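PDB 5JP2: F-BAR domain only protein 1 from Danio rerio, which probably acts in an early step of clathrin-mediated endocytosis and binds an Eps15 peptide through its mu homology domain. Local coordinates for residues Cys39-Ala53 and Ser124-Gln138. Sequence-based numbering, arbitrary orientation.
Sequences CLVKITGDLTMSFPA and SYYNVALLKYQASSQ
Gly45 lies under one face of the Tyr133 ring, its CA 3.7 Å from the ring centroid in a CH-pi contact. Tyr133 has CG wedged between its own backbone N and carbonyl carbon (chi1 60°), which folds the phenol across the neighbouring strand; glycine suits this place because the ring lies where a CB would be. The ring edge reaches Leu47 N, and the hydroxyl bonds Glu25 on strand 17-31. Farther along, the edge of the Phe51 ring meets Tyr126 O, while its CE1 packs on Val128 CG2 at 4.0 Å. On the opposite face of the sheet, the Tyr125 ring has Asn127 OD1 in its plane.

Between these faces runs a long antiparallel ladder joining neighbouring strands of the domain's mixed sheet, with strand 17-31 on the far side of 39-52. A classic beta bulge interrupts it: Leu130 and Leu131 both face Leu47, whose O accepts Leu130 N at 2.9 Å and Leu131 N only weakly. At the bulge, Leu130 CD1 rests on Met49 CB, 3.7 Å away.

On the more polar face, Lys132 bends at chi2 (-59°) into a salt bridge, NZ meeting Asp46 OD2 at 2.8 Å from above the carboxylate plane, while Thr48 OG1 donates to the syn lone pair of Asp46 OD1. With Asp46 replaced by an alanine, the lysine is likely to lose its countercharge and the threonine hydroxyl its acceptor.

Ser50 OG donates to Asn127 OD1 (3.0 Å), probably helping to orient an amide whose ND2 bonds an acidic side chain of the bound peptide, as do Tyr125 OH and Ser124 OG. This end of the ladder thus recognises the Eps15 peptide by combining those hydrogen bonds with aromatic packing on Ser50 and Pro52.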
loop_
_atom_site.group_PDB
_atom_site.type_symbol
_atom_site.label_atom_id
_atom_site.label_comp_id
_atom_site.label_asym_id
_atom_site.label_seq_id
_atom_site.Cartn_x
_atom_site.Cartn_y
_atom_site.Cartn_z
ATOM N N CYS B 39 -16.490 -11.578 0.690
ATOM C CA CYS B 39 -15.330 -10.838 1.157
ATOM C C CYS B 39 -15.602 -9.344 1.237
ATOM O O CYS B 39 -16.488 -8.808 0.581
ATOM C CB CYS B 39 -14.109 -11.092 0.274
ATOM S SG CYS B 39 -13.931 -9.963 -1.053
ATOM N N LEU B 40 -14.818 -8.688 2.082
ATOM C CA LEU B 40 -14.792 -7.242 2.217
ATOM C C LEU B 40 -13.363 -6.749 2.036
ATOM O O LEU B 40 -12.437 -7.323 2.604
ATOM C CB LEU B 40 -15.306 -6.825 3.591
ATOM C CG LEU B 40 -16.511 -7.598 4.117
ATOM C CD1 LEU B 40 -16.546 -7.586 5.640
ATOM C CD2 LEU B 40 -17.778 -7.001 3.545
ATOM N N VAL B 41 -13.185 -5.670 1.287
ATOM C CA VAL B 41 -11.876 -5.069 1.069
ATOM C C VAL B 41 -11.906 -3.580 1.419
ATOM O O VAL B 41 -12.816 -2.859 1.004
ATOM C CB VAL B 41 -11.417 -5.276 -0.385
ATOM C CG1 VAL B 41 -10.095 -4.585 -0.615
ATOM C CG2 VAL B 41 -11.288 -6.737 -0.677
ATOM N N LYS B 42 -10.896 -3.119 2.159
ATOM C CA LYS B 42 -10.666 -1.696 2.411
ATOM C C LYS B 42 -9.213 -1.319 2.119
ATOM O O LYS B 42 -8.290 -1.825 2.761
ATOM C CB LYS B 42 -11.009 -1.312 3.854
ATOM C CG LYS B 42 -10.962 0.201 4.071
ATOM C CD LYS B 42 -11.295 0.632 5.481
ATOM C CE LYS B 42 -10.170 0.327 6.431
ATOM N NZ LYS B 42 -10.262 1.113 7.675
ATOM N N ILE B 43 -9.011 -0.402 1.185
ATOM C CA ILE B 43 -7.690 0.125 0.869
ATOM C C ILE B 43 -7.575 1.539 1.409
ATOM O O ILE B 43 -8.470 2.361 1.211
ATOM C CB ILE B 43 -7.423 0.093 -0.643
ATOM C CG1 ILE B 43 -7.506 -1.339 -1.156
ATOM C CG2 ILE B 43 -6.073 0.676 -0.937
ATOM C CD1 ILE B 43 -7.713 -1.426 -2.606
ATOM N N THR B 44 -6.469 1.822 2.074
ATOM C CA THR B 44 -6.172 3.145 2.588
ATOM C C THR B 44 -4.862 3.638 1.991
ATOM O O THR B 44 -3.850 2.941 2.024
ATOM C CB THR B 44 -6.084 3.108 4.095
ATOM O OG1 THR B 44 -7.320 2.600 4.600
ATOM C CG2 THR B 44 -5.890 4.493 4.612
ATOM N N GLY B 45 -4.887 4.833 1.429
ATOM C CA GLY B 45 -3.736 5.305 0.694
ATOM C C GLY B 45 -3.275 6.671 1.132
ATOM O O GLY B 45 -4.029 7.452 1.708
ATOM N N ASP B 46 -2.023 6.961 0.789
ATOM C CA ASP B 46 -1.371 8.217 1.106
ATOM C C ASP B 46 -0.550 8.684 -0.090
ATOM O O ASP B 46 0.198 7.902 -0.669
ATOM C CB ASP B 46 -0.474 8.068 2.323
ATOM C CG ASP B 46 0.540 9.178 2.420
ATOM O OD1 ASP B 46 1.683 8.957 1.977
ATOM O OD2 ASP B 46 0.210 10.273 2.921
ATOM N N LEU B 47 -0.677 9.952 -0.449
ATOM C CA LEU B 47 0.150 10.571 -1.479
ATOM C C LEU B 47 1.099 11.581 -0.855
ATOM O O LEU B 47 0.661 12.568 -0.269
ATOM C CB LEU B 47 -0.708 11.250 -2.536
ATOM C CG LEU B 47 0.027 12.008 -3.635
ATOM C CD1 LEU B 47 0.891 11.095 -4.467
ATOM C CD2 LEU B 47 -0.973 12.706 -4.515
ATOM N N THR B 48 2.387 11.331 -0.980
ATOM C CA THR B 48 3.410 12.224 -0.475
ATOM C C THR B 48 4.189 12.803 -1.655
ATOM O O THR B 48 4.364 12.149 -2.679
ATOM C CB THR B 48 4.333 11.477 0.495
ATOM O OG1 THR B 48 3.604 11.155 1.674
ATOM C CG2 THR B 48 5.505 12.302 0.893
ATOM N N MET B 49 4.619 14.054 -1.535
ATOM C CA MET B 49 5.485 14.644 -2.541
ATOM C C MET B 49 6.774 15.111 -1.892
ATOM O O MET B 49 6.765 15.640 -0.783
ATOM C CB MET B 49 4.812 15.788 -3.271
ATOM C CG MET B 49 5.674 16.337 -4.374
ATOM S SD MET B 49 4.865 17.521 -5.423
ATOM C CE MET B 49 3.760 16.498 -6.347
ATOM N N SER B 50 7.885 14.881 -2.581
ATOM C CA SER B 50 9.211 15.211 -2.088
ATOM C C SER B 50 9.816 16.347 -2.910
ATOM O O SER B 50 9.585 16.453 -4.113
ATOM C CB SER B 50 10.110 13.980 -2.136
ATOM O OG SER B 50 11.317 14.217 -1.455
ATOM N N PHE B 51 10.580 17.206 -2.240
ATOM C CA PHE B 51 11.195 18.371 -2.848
ATOM C C PHE B 51 12.694 18.385 -2.585
ATOM O O PHE B 51 13.128 18.149 -1.459
ATOM C CB PHE B 51 10.597 19.673 -2.312
ATOM C CG PHE B 51 9.180 19.899 -2.707
ATOM C CD1 PHE B 51 8.150 19.287 -2.031
ATOM C CD2 PHE B 51 8.877 20.736 -3.744
ATOM C CE1 PHE B 51 6.860 19.506 -2.398
ATOM C CE2 PHE B 51 7.593 20.948 -4.110
ATOM C CZ PHE B 51 6.578 20.331 -3.436
ATOM N N PRO B 52 13.495 18.722 -3.586
ATOM C CA PRO B 52 14.943 18.768 -3.372
ATOM C C PRO B 52 15.308 19.973 -2.532
ATOM O O PRO B 52 14.708 21.037 -2.657
ATOM C CB PRO B 52 15.507 18.875 -4.791
ATOM C CG PRO B 52 14.416 19.444 -5.594
ATOM C CD PRO B 52 13.131 18.965 -4.989
ATOM N N ALA B 53 16.277 19.787 -1.640
ATOM C CA ALA B 53 16.588 20.834 -0.676
ATOM C C ALA B 53 16.858 22.161 -1.366
ATOM O O ALA B 53 16.447 23.217 -0.884
ATOM C CB ALA B 53 17.762 20.415 0.195
ATOM N N SER B 124 18.660 16.284 2.476
ATOM C CA SER B 124 18.793 16.685 1.085
ATOM C C SER B 124 17.453 16.771 0.377
ATOM O O SER B 124 17.405 17.252 -0.759
ATOM C CB SER B 124 19.736 15.733 0.333
ATOM O OG SER B 124 19.337 14.385 0.428
ATOM N N TYR B 125 16.368 16.367 1.042
ATOM C CA TYR B 125 15.021 16.489 0.502
ATOM C C TYR B 125 14.021 16.609 1.640
ATOM O O TYR B 125 14.312 16.277 2.787
ATOM C CB TYR B 125 14.662 15.309 -0.393
ATOM C CG TYR B 125 14.659 13.991 0.315
ATOM C CD1 TYR B 125 15.828 13.276 0.473
ATOM C CD2 TYR B 125 13.492 13.454 0.820
ATOM C CE1 TYR B 125 15.842 12.076 1.112
ATOM C CE2 TYR B 125 13.498 12.248 1.465
ATOM C CZ TYR B 125 14.676 11.561 1.605
ATOM O OH TYR B 125 14.698 10.353 2.247
ATOM N N TYR B 126 12.833 17.107 1.308
ATOM C CA TYR B 126 11.787 17.367 2.284
ATOM C C TYR B 126 10.471 16.824 1.759
ATOM O O TYR B 126 10.083 17.124 0.631
ATOM C CB TYR B 126 11.666 18.859 2.574
ATOM C CG TYR B 126 12.959 19.458 3.039
ATOM C CD1 TYR B 126 13.560 19.024 4.204
ATOM C CD2 TYR B 126 13.589 20.454 2.306
ATOM C CE1 TYR B 126 14.756 19.560 4.630
ATOM C CE2 TYR B 126 14.787 20.996 2.723
ATOM C CZ TYR B 126 15.366 20.546 3.887
ATOM O OH TYR B 126 16.560 21.080 4.317
ATOM N N ASN B 127 9.790 16.031 2.573
ATOM C CA ASN B 127 8.555 15.385 2.167
ATOM C C ASN B 127 7.347 16.187 2.629
ATOM O O ASN B 127 7.358 16.778 3.707
ATOM C CB ASN B 127 8.485 13.972 2.724
ATOM C CG ASN B 127 9.482 13.056 2.084
ATOM O OD1 ASN B 127 9.806 13.205 0.917
ATOM N ND2 ASN B 127 9.964 12.091 2.838
ATOM N N VAL B 128 6.312 16.199 1.799
ATOM C CA VAL B 128 5.065 16.904 2.065
ATOM C C VAL B 128 3.888 15.976 1.797
ATOM O O VAL B 128 3.812 15.354 0.736
ATOM C CB VAL B 128 4.956 18.162 1.195
ATOM C CG1 VAL B 128 3.656 18.831 1.429
ATOM C CG2 VAL B 128 6.101 19.089 1.505
ATOM N N ALA B 129 2.928 15.961 2.713
ATOM C CA ALA B 129 1.779 15.067 2.639
ATOM C C ALA B 129 0.656 15.762 1.891
ATOM O O ALA B 129 0.147 16.784 2.339
ATOM C CB ALA B 129 1.337 14.652 4.038
ATOM N N LEU B 130 0.316 15.247 0.719
ATOM C CA LEU B 130 -0.728 15.854 -0.091
ATOM C C LEU B 130 -2.132 15.323 0.191
ATOM O O LEU B 130 -3.094 16.092 0.155
ATOM C CB LEU B 130 -0.392 15.679 -1.566
ATOM C CG LEU B 130 0.937 16.304 -1.987
ATOM C CD1 LEU B 130 1.112 16.262 -3.487
ATOM C CD2 LEU B 130 1.012 17.724 -1.502
ATOM N N LEU B 131 -2.298 14.013 0.374
ATOM C CA LEU B 131 -3.634 13.441 0.314
ATOM C C LEU B 131 -3.728 12.139 1.093
ATOM O O LEU B 131 -2.776 11.362 1.135
ATOM C CB LEU B 131 -4.022 13.205 -1.134
ATOM C CG LEU B 131 -5.405 12.701 -1.464
ATOM C CD1 LEU B 131 -6.336 13.858 -1.630
ATOM C CD2 LEU B 131 -5.305 11.920 -2.742
ATOM N N LYS B 132 -4.898 11.909 1.696
ATOM C CA LYS B 132 -5.307 10.613 2.216
ATOM C C LYS B 132 -6.549 10.175 1.457
ATOM O O LYS B 132 -7.337 11.007 1.018
ATOM C CB LYS B 132 -5.617 10.660 3.705
ATOM C CG LYS B 132 -4.564 11.317 4.533
ATOM C CD LYS B 132 -3.232 10.642 4.420
ATOM C CE LYS B 132 -2.325 11.099 5.545
ATOM N NZ LYS B 132 -0.964 10.522 5.439
ATOM N N TYR B 133 -6.727 8.872 1.283
ATOM C CA TYR B 133 -7.873 8.404 0.522
ATOM C C TYR B 133 -8.192 6.963 0.890
ATOM O O TYR B 133 -7.401 6.271 1.522
ATOM C CB TYR B 133 -7.655 8.565 -0.991
ATOM C CG TYR B 133 -6.481 7.833 -1.570
ATOM C CD1 TYR B 133 -5.216 8.379 -1.532
ATOM C CD2 TYR B 133 -6.635 6.594 -2.154
ATOM C CE1 TYR B 133 -4.138 7.714 -2.060
ATOM C CE2 TYR B 133 -5.564 5.919 -2.676
ATOM C CZ TYR B 133 -4.316 6.490 -2.635
ATOM O OH TYR B 133 -3.242 5.822 -3.155
ATOM N N GLN B 134 -9.383 6.532 0.489
ATOM C CA GLN B 134 -9.976 5.291 0.961
ATOM C C GLN B 134 -10.758 4.650 -0.164
ATOM O O GLN B 134 -11.407 5.345 -0.939
ATOM C CB GLN B 134 -10.905 5.567 2.138
ATOM C CG GLN B 134 -10.974 4.507 3.174
ATOM C CD GLN B 134 -11.826 4.936 4.334
ATOM O OE1 GLN B 134 -12.656 5.833 4.203
ATOM N NE2 GLN B 134 -11.621 4.309 5.483
ATOM N N ALA B 135 -10.688 3.328 -0.257
ATOM C CA ALA B 135 -11.483 2.589 -1.228
ATOM C C ALA B 135 -11.976 1.302 -0.595
ATOM O O ALA B 135 -11.193 0.581 0.025
ATOM C CB ALA B 135 -10.679 2.285 -2.491
ATOM N N SER B 136 -13.269 1.027 -0.742
ATOM C CA SER B 136 -13.917 -0.122 -0.128
ATOM C C SER B 136 -14.691 -0.894 -1.171
ATOM O O SER B 136 -15.246 -0.305 -2.098
ATOM C CB SER B 136 -14.882 0.288 0.974
ATOM O OG SER B 136 -14.227 0.988 2.006
ATOM N N SER B 137 -14.733 -2.211 -1.017
ATOM C CA SER B 137 -15.506 -3.022 -1.938
ATOM C C SER B 137 -15.920 -4.317 -1.261
ATOM O O SER B 137 -15.278 -4.771 -0.316
ATOM C CB SER B 137 -14.730 -3.315 -3.217
ATOM O OG SER B 137 -15.619 -3.453 -4.305
ATOM N N GLN B 138 -17.046 -4.863 -1.702
ATOM C CA GLN B 138 -17.419 -6.240 -1.413
ATOM C C GLN B 138 -17.121 -7.158 -2.588
ATOM O O GLN B 138 -17.476 -8.334 -2.558
ATOM C CB GLN B 138 -18.893 -6.318 -1.031
ATOM C CG GLN B 138 -19.218 -5.557 0.235
ATOM C CD GLN B 138 -20.661 -5.698 0.652
ATOM O OE1 GLN B 138 -21.503 -6.142 -0.127
ATOM N NE2 GLN B 138 -20.958 -5.328 1.891
HETATM O O HOH W 1 -17.883 -10.870 -1.156
#